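Long-range contact in FACT-Spt16 (Cicer arietinum, PDB 5CE6), which is the N-terminal domain of a FACT complex subunit, a histone chaperone that probably binds histones H3-H4 during transcription through chromatin: residues A[92-97]-A[119-124]. Numbering follows the deposited sequence.
Sequences KQIHVL and VEIILH
H95 and H124 meet through their rings on one face of two parallel strands, ND1 of H95 lying 2.8 Å from NE2 of H124 in a nearly straight hydrogen bond (171°) that either nitrogen could donate. The rings touch rim to rim, their planes 26° apart. With CG anti to its own carbonyl carbon (chi1 -67°), H95 also sets ND1 3.6 Å from CB of I122, while its NE2 donates to OE1 of Q93 from above the amide plane. NE2 of that amide reaches OE1 of E120 in a weak bond of 3.3 Å, so a polar chain runs H124-H95-Q93-E120 across both strands. Cut back to an alanine, H95 would probably leave NE2 of H124 without this mate and the Q93 amide freer to turn.

The backbones are joined by five hydrogen bonds, from E120 N to K92 O through to H124 N to V96 O (2.7 Å).

Apolar contacts occupy the other face: CD2 of L123 lies 3.7 Å from CB of V96, and CG1 of I121 is 4.1 Å from CB of I94. Just before the second strand begins, CG2 of V119 meets CD1 of I94 at 3.8 Å. Helix 133-145, which follows that strand, covers H95, L97 and H124. Helices 100-106 and 110-117, the latter packed on V119, I121 and L123, link the two strands in a beta-alpha-beta crossover at the edge of the mixed sheet in the Spt16 N-terminal lobe.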
loop_
_atom_site.group_PDB
_atom_site.type_symbol
_atom_site.label_atom_id
_atom_site.label_comp_id
_atom_site.label_asym_id
_atom_site.label_seq_id
_atom_site.Cartn_x
_atom_site.Cartn_y
_atom_site.Cartn_z
ATOM N N LYS A 92 -31.058 1.961 0.139
ATOM C CA LYS A 92 -31.867 0.746 0.176
ATOM C C LYS A 92 -31.488 -0.292 -0.874
ATOM O O LYS A 92 -32.020 -1.400 -0.870
ATOM C CB LYS A 92 -33.348 1.099 0.031
ATOM C CG LYS A 92 -33.842 2.075 1.081
ATOM C CD LYS A 92 -33.622 1.517 2.477
ATOM C CE LYS A 92 -34.444 0.257 2.702
ATOM N NZ LYS A 92 -34.040 -0.456 3.951
ATOM N N GLN A 93 -30.581 0.068 -1.778
ATOM C CA GLN A 93 -30.188 -0.834 -2.858
ATOM C C GLN A 93 -28.690 -0.795 -3.130
ATOM O O GLN A 93 -28.013 0.181 -2.803
ATOM C CB GLN A 93 -30.924 -0.476 -4.154
ATOM C CG GLN A 93 -32.441 -0.462 -4.054
ATOM C CD GLN A 93 -33.103 -0.141 -5.378
ATOM O OE1 GLN A 93 -32.841 0.902 -5.978
ATOM N NE2 GLN A 93 -33.958 -1.042 -5.845
ATOM N N ILE A 94 -28.176 -1.865 -3.731
ATOM C CA ILE A 94 -26.831 -1.851 -4.303
ATOM C C ILE A 94 -26.969 -2.295 -5.750
ATOM O O ILE A 94 -27.428 -3.398 -6.008
ATOM C CB ILE A 94 -25.886 -2.815 -3.580
ATOM C CG1 ILE A 94 -25.800 -2.454 -2.093
ATOM C CG2 ILE A 94 -24.483 -2.766 -4.201
ATOM C CD1 ILE A 94 -24.853 -3.327 -1.293
ATOM N N HIS A 95 -26.586 -1.432 -6.683
ATOM C CA HIS A 95 -26.675 -1.764 -8.097
ATOM C C HIS A 95 -25.315 -2.187 -8.614
ATOM O O HIS A 95 -24.312 -1.555 -8.311
ATOM C CB HIS A 95 -27.189 -0.562 -8.886
ATOM C CG HIS A 95 -28.604 -0.204 -8.573
ATOM N ND1 HIS A 95 -29.667 -0.609 -9.354
ATOM C CD2 HIS A 95 -29.137 0.522 -7.562
ATOM C CE1 HIS A 95 -30.790 -0.148 -8.837
ATOM N NE2 HIS A 95 -30.495 0.543 -7.747
ATOM N N VAL A 96 -25.279 -3.273 -9.376
ATOM C CA VAL A 96 -24.037 -3.749 -9.954
ATOM C C VAL A 96 -24.226 -3.882 -11.452
ATOM O O VAL A 96 -25.217 -4.446 -11.891
ATOM C CB VAL A 96 -23.634 -5.111 -9.367
ATOM C CG1 VAL A 96 -22.284 -5.543 -9.899
ATOM C CG2 VAL A 96 -23.587 -5.045 -7.833
ATOM N N LEU A 97 -23.297 -3.334 -12.230
ATOM C CA LEU A 97 -23.300 -3.516 -13.683
ATOM C C LEU A 97 -22.073 -4.348 -14.010
ATOM O O LEU A 97 -20.949 -3.915 -13.760
ATOM C CB LEU A 97 -23.223 -2.164 -14.398
ATOM C CG LEU A 97 -23.157 -2.194 -15.927
ATOM C CD1 LEU A 97 -24.264 -3.062 -16.484
ATOM C CD2 LEU A 97 -23.258 -0.786 -16.484
ATOM N N VAL A 119 -30.624 -3.889 2.475
ATOM C CA VAL A 119 -30.552 -3.455 1.077
ATOM C C VAL A 119 -30.861 -4.547 0.051
ATOM O O VAL A 119 -30.613 -5.734 0.279
ATOM C CB VAL A 119 -29.196 -2.800 0.726
ATOM C CG1 VAL A 119 -28.898 -1.652 1.674
ATOM C CG2 VAL A 119 -28.071 -3.829 0.740
ATOM N N GLU A 120 -31.394 -4.114 -1.087
ATOM C CA GLU A 120 -31.704 -4.990 -2.198
ATOM C C GLU A 120 -30.597 -4.885 -3.240
ATOM O O GLU A 120 -30.352 -3.814 -3.785
ATOM C CB GLU A 120 -33.032 -4.555 -2.810
ATOM C CG GLU A 120 -33.565 -5.426 -3.915
ATOM C CD GLU A 120 -34.811 -4.829 -4.542
ATOM O OE1 GLU A 120 -35.131 -3.662 -4.214
ATOM O OE2 GLU A 120 -35.460 -5.519 -5.359
ATOM N N ILE A 121 -29.913 -5.991 -3.505
ATOM C CA ILE A 121 -28.929 -6.022 -4.581
ATOM C C ILE A 121 -29.599 -6.201 -5.937
ATOM O O ILE A 121 -30.378 -7.131 -6.137
ATOM C CB ILE A 121 -27.907 -7.127 -4.352
ATOM C CG1 ILE A 121 -27.058 -6.763 -3.137
ATOM C CG2 ILE A 121 -27.040 -7.322 -5.582
ATOM C CD1 ILE A 121 -25.956 -7.715 -2.865
ATOM N N ILE A 122 -29.293 -5.298 -6.861
ATOM C CA ILE A 122 -29.897 -5.337 -8.187
ATOM C C ILE A 122 -28.793 -5.569 -9.199
ATOM O O ILE A 122 -27.888 -4.753 -9.319
ATOM C CB ILE A 122 -30.603 -4.019 -8.512
ATOM C CG1 ILE A 122 -31.665 -3.720 -7.456
ATOM C CG2 ILE A 122 -31.231 -4.071 -9.906
ATOM C CD1 ILE A 122 -32.717 -4.796 -7.346
ATOM N N LEU A 123 -28.865 -6.678 -9.929
ATOM C CA LEU A 123 -27.792 -7.012 -10.859
ATOM C C LEU A 123 -28.171 -6.641 -12.285
ATOM O O LEU A 123 -29.177 -7.109 -12.811
ATOM C CB LEU A 123 -27.429 -8.495 -10.749
ATOM C CG LEU A 123 -26.934 -8.909 -9.361
ATOM C CD1 LEU A 123 -26.729 -10.409 -9.278
ATOM C CD2 LEU A 123 -25.643 -8.190 -9.026
ATOM N N HIS A 124 -27.370 -5.775 -12.897
ATOM C CA HIS A 124 -27.593 -5.373 -14.280
ATOM C C HIS A 124 -26.547 -6.069 -15.137
ATOM O O HIS A 124 -25.365 -5.742 -15.059
ATOM C CB HIS A 124 -27.449 -3.854 -14.412
ATOM C CG HIS A 124 -28.301 -3.080 -13.454
ATOM N ND1 HIS A 124 -29.527 -2.557 -13.809
ATOM C CD2 HIS A 124 -28.109 -2.741 -12.157
ATOM C CE1 HIS A 124 -30.053 -1.930 -12.772
ATOM N NE2 HIS A 124 -29.213 -2.029 -11.756
#